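PDB 1VGM: 378aa long hypothetical citrate synthase from Sulfolobus tokodaii, which is a putative citrate synthase, a mainly helical protein that pairs two chains in its assembly. Local coordinates for residues P166-E169 against E170-A173. Residues are numbered along the deposited sequence; the frame is centred on the assembly and turned at random.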
ATOM      1  N   PRO A 166     -25.964   9.564  20.181  1.00  9.09           N
ATOM      2  CA  PRO A 166     -26.712   8.573  19.400  1.00  9.87           C
ATOM      3  C   PRO A 166     -27.795   7.889  20.239  1.00 10.98           C
ATOM      4  O   PRO A 166     -27.700   7.843  21.463  1.00  6.97           O
ATOM      5  CB  PRO A 166     -25.630   7.597  18.939  1.00  8.33           C
ATOM      6  CG  PRO A 166     -24.581   7.697  20.003  1.00  7.09           C
ATOM      7  CD  PRO A 166     -24.559   9.159  20.371  1.00  9.74           C
ATOM      8  N   THR A 167     -28.825   7.367  19.582  1.00 11.14           N
ATOM      9  CA  THR A 167     -29.811   6.538  20.268  1.00 10.05           C
ATOM     10  C   THR A 167     -29.226   5.156  20.524  1.00  9.09           C
ATOM     11  O   THR A 167     -28.236   4.771  19.910  1.00  9.01           O
ATOM     12  CB  THR A 167     -31.116   6.411  19.440  1.00 10.04           C
ATOM     13  OG1 THR A 167     -30.879   5.624  18.266  1.00 11.18           O
ATOM     14  CG2 THR A 167     -31.611   7.803  19.015  1.00  9.71           C
ATOM     15  N   GLN A 168     -29.827   4.415  21.446  1.00 10.72           N
ATOM     16  CA  GLN A 168     -29.332   3.084  21.770  1.00 11.98           C
ATOM     17  C   GLN A 168     -29.419   2.154  20.559  1.00 11.03           C
ATOM     18  O   GLN A 168     -28.558   1.303  20.365  1.00 11.71           O
ATOM     19  CB  GLN A 168     -30.120   2.500  22.948  1.00 14.09           C
ATOM     20  CG  GLN A 168     -29.750   3.105  24.300  1.00 17.35           C
ATOM     21  CD  GLN A 168     -28.251   3.043  24.579  1.00 23.40           C
ATOM     22  OE1 GLN A 168     -27.551   4.062  24.538  1.00 23.77           O
ATOM     23  NE2 GLN A 168     -27.753   1.844  24.863  1.00 22.26           N
ATOM     24  N   GLU A 169     -30.449   2.319  19.736  1.00 10.19           N
ATOM     25  CA  GLU A 169     -30.578   1.494  18.538  1.00 11.34           C
ATOM     26  C   GLU A 169     -29.459   1.817  17.551  1.00 10.66           C
ATOM     27  O   GLU A 169     -28.936   0.932  16.869  1.00 10.79           O
ATOM     28  CB  GLU A 169     -31.927   1.731  17.854  1.00 15.22           C
ATOM     29  CG  GLU A 169     -33.132   1.684  18.776  1.00 21.64           C
ATOM     30  CD  GLU A 169     -33.474   3.042  19.373  1.00 28.03           C
ATOM     31  OE1 GLU A 169     -32.936   3.385  20.452  1.00 20.71           O
ATOM     32  OE2 GLU A 169     -34.287   3.767  18.756  1.00 29.47           O
ATOM     33  N   GLU A 170     -29.099   3.092  17.470  1.00  6.98           N
ATOM     34  CA  GLU A 170     -28.013   3.498  16.594  1.00  7.20           C
ATOM     35  C   GLU A 170     -26.686   2.904  17.063  1.00  8.14           C
ATOM     36  O   GLU A 170     -25.930   2.353  16.264  1.00  8.89           O
ATOM     37  CB  GLU A 170     -27.938   5.029  16.535  1.00  5.69           C
ATOM     38  CG  GLU A 170     -28.911   5.625  15.533  1.00  6.90           C
ATOM     39  CD  GLU A 170     -29.156   7.104  15.742  1.00 11.08           C
ATOM     40  OE1 GLU A 170     -28.450   7.732  16.560  1.00 12.75           O
ATOM     41  OE2 GLU A 170     -30.067   7.641  15.080  1.00 13.19           O
ATOM     42  N   ILE A 171     -26.416   2.999  18.360  1.00  9.18           N
ATOM     43  CA  ILE A 171     -25.204   2.422  18.931  1.00  8.91           C
ATOM     44  C   ILE A 171     -25.117   0.923  18.653  1.00  7.23           C
ATOM     45  O   ILE A 171     -24.067   0.418  18.249  1.00  4.55           O
ATOM     46  CB  ILE A 171     -25.147   2.658  20.457  1.00  8.49           C
ATOM     47  CG1 ILE A 171     -25.204   4.163  20.749  1.00  8.64           C
ATOM     48  CG2 ILE A 171     -23.875   2.066  21.026  1.00  7.79           C
ATOM     49  CD1 ILE A 171     -25.540   4.504  22.203  1.00 10.61           C
ATOM     50  N   LYS A 172     -26.223   0.213  18.869  1.00  5.48           N
ATOM     51  CA  LYS A 172     -26.248  -1.233  18.667  1.00  7.19           C
ATOM     52  C   LYS A 172     -26.020  -1.609  17.194  1.00  5.76           C
ATOM     53  O   LYS A 172     -25.314  -2.579  16.896  1.00  6.49           O
ATOM     54  CB  LYS A 172     -27.583  -1.819  19.152  1.00  9.81           C
ATOM     55  CG  LYS A 172     -27.682  -2.013  20.667  1.00 14.81           C
ATOM     56  CD  LYS A 172     -29.090  -2.425  21.104  1.00 19.37           C
ATOM     57  CE  LYS A 172     -30.054  -1.247  21.039  1.00 23.18           C
ATOM     58  NZ  LYS A 172     -31.422  -1.563  21.557  1.00 23.21           N
ATOM     59  N   ALA A 173     -26.615  -0.846  16.278  1.00  5.36           N
ATOM     60  CA  ALA A 173     -26.466  -1.113  14.844  1.00  6.74           C
ATOM     61  C   ALA A 173     -25.038  -0.861  14.362  1.00  7.53           C
ATOM     62  O   ALA A 173     -24.538  -1.566  13.489  1.00 11.01           O
ATOM     63  CB  ALA A 173     -27.452  -0.252  14.039  1.00  1.60           C
TER
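Ile171, Lys172 and Ala173 direct their backbone N-H groups back to the carbonyl oxygens of Thr167, Gln168 and Glu169, the first i to i+4 bonds of helix 168-180, with Ile171 N 3.0 Å from Thr167 O. Thr167 sits at the N-cap. With chi1 at 69° its OG1 lies between its own backbone N and carbonyl carbon, turned in over the helix start, where Thr167 OG1 accepts from Glu170 N at 3.2 Å. Glu170 accepts in turn from Thr167 N: its CG lies beside its own backbone N, and the chain runs extended beyond CG and passes across the threonine side chain, bringing Glu170 OE1 to 3.1 Å from Thr167 N. That N-H points fairly straight at the oxygen but meets it from above the carboxylate, 55° out of its plane. These two reciprocal side-chain-to-backbone bonds make a capping box, which ties the residue before the helix to its first turn and satisfies two backbone N-H groups near the helix start. The positive end of the helix dipole would be expected to favour the negative charge of Glu170.

On the buried side the ring of Pro166 crosses Ile171 obliquely, Pro166 CG lying 3.7 Å from Ile171 CG1. This apolar pair faces helix 153-162: Pro166 rests on Leu158 and Ala159, and both residues reach Glu155. Gln168, exposed, lies alongside Ile171 and points the same way; Gln168 OE1 packs tightly against the methyl Ile171 CD1 at 3.1 Å, a close carbon-oxygen contact. Another such contact sets Lys172 CE 3.0 Å from Gln168 O, over the first turn. Lys172 NZ stays 5.3 Å from Glu169 OE1, so the opposite charges are near but not in contact.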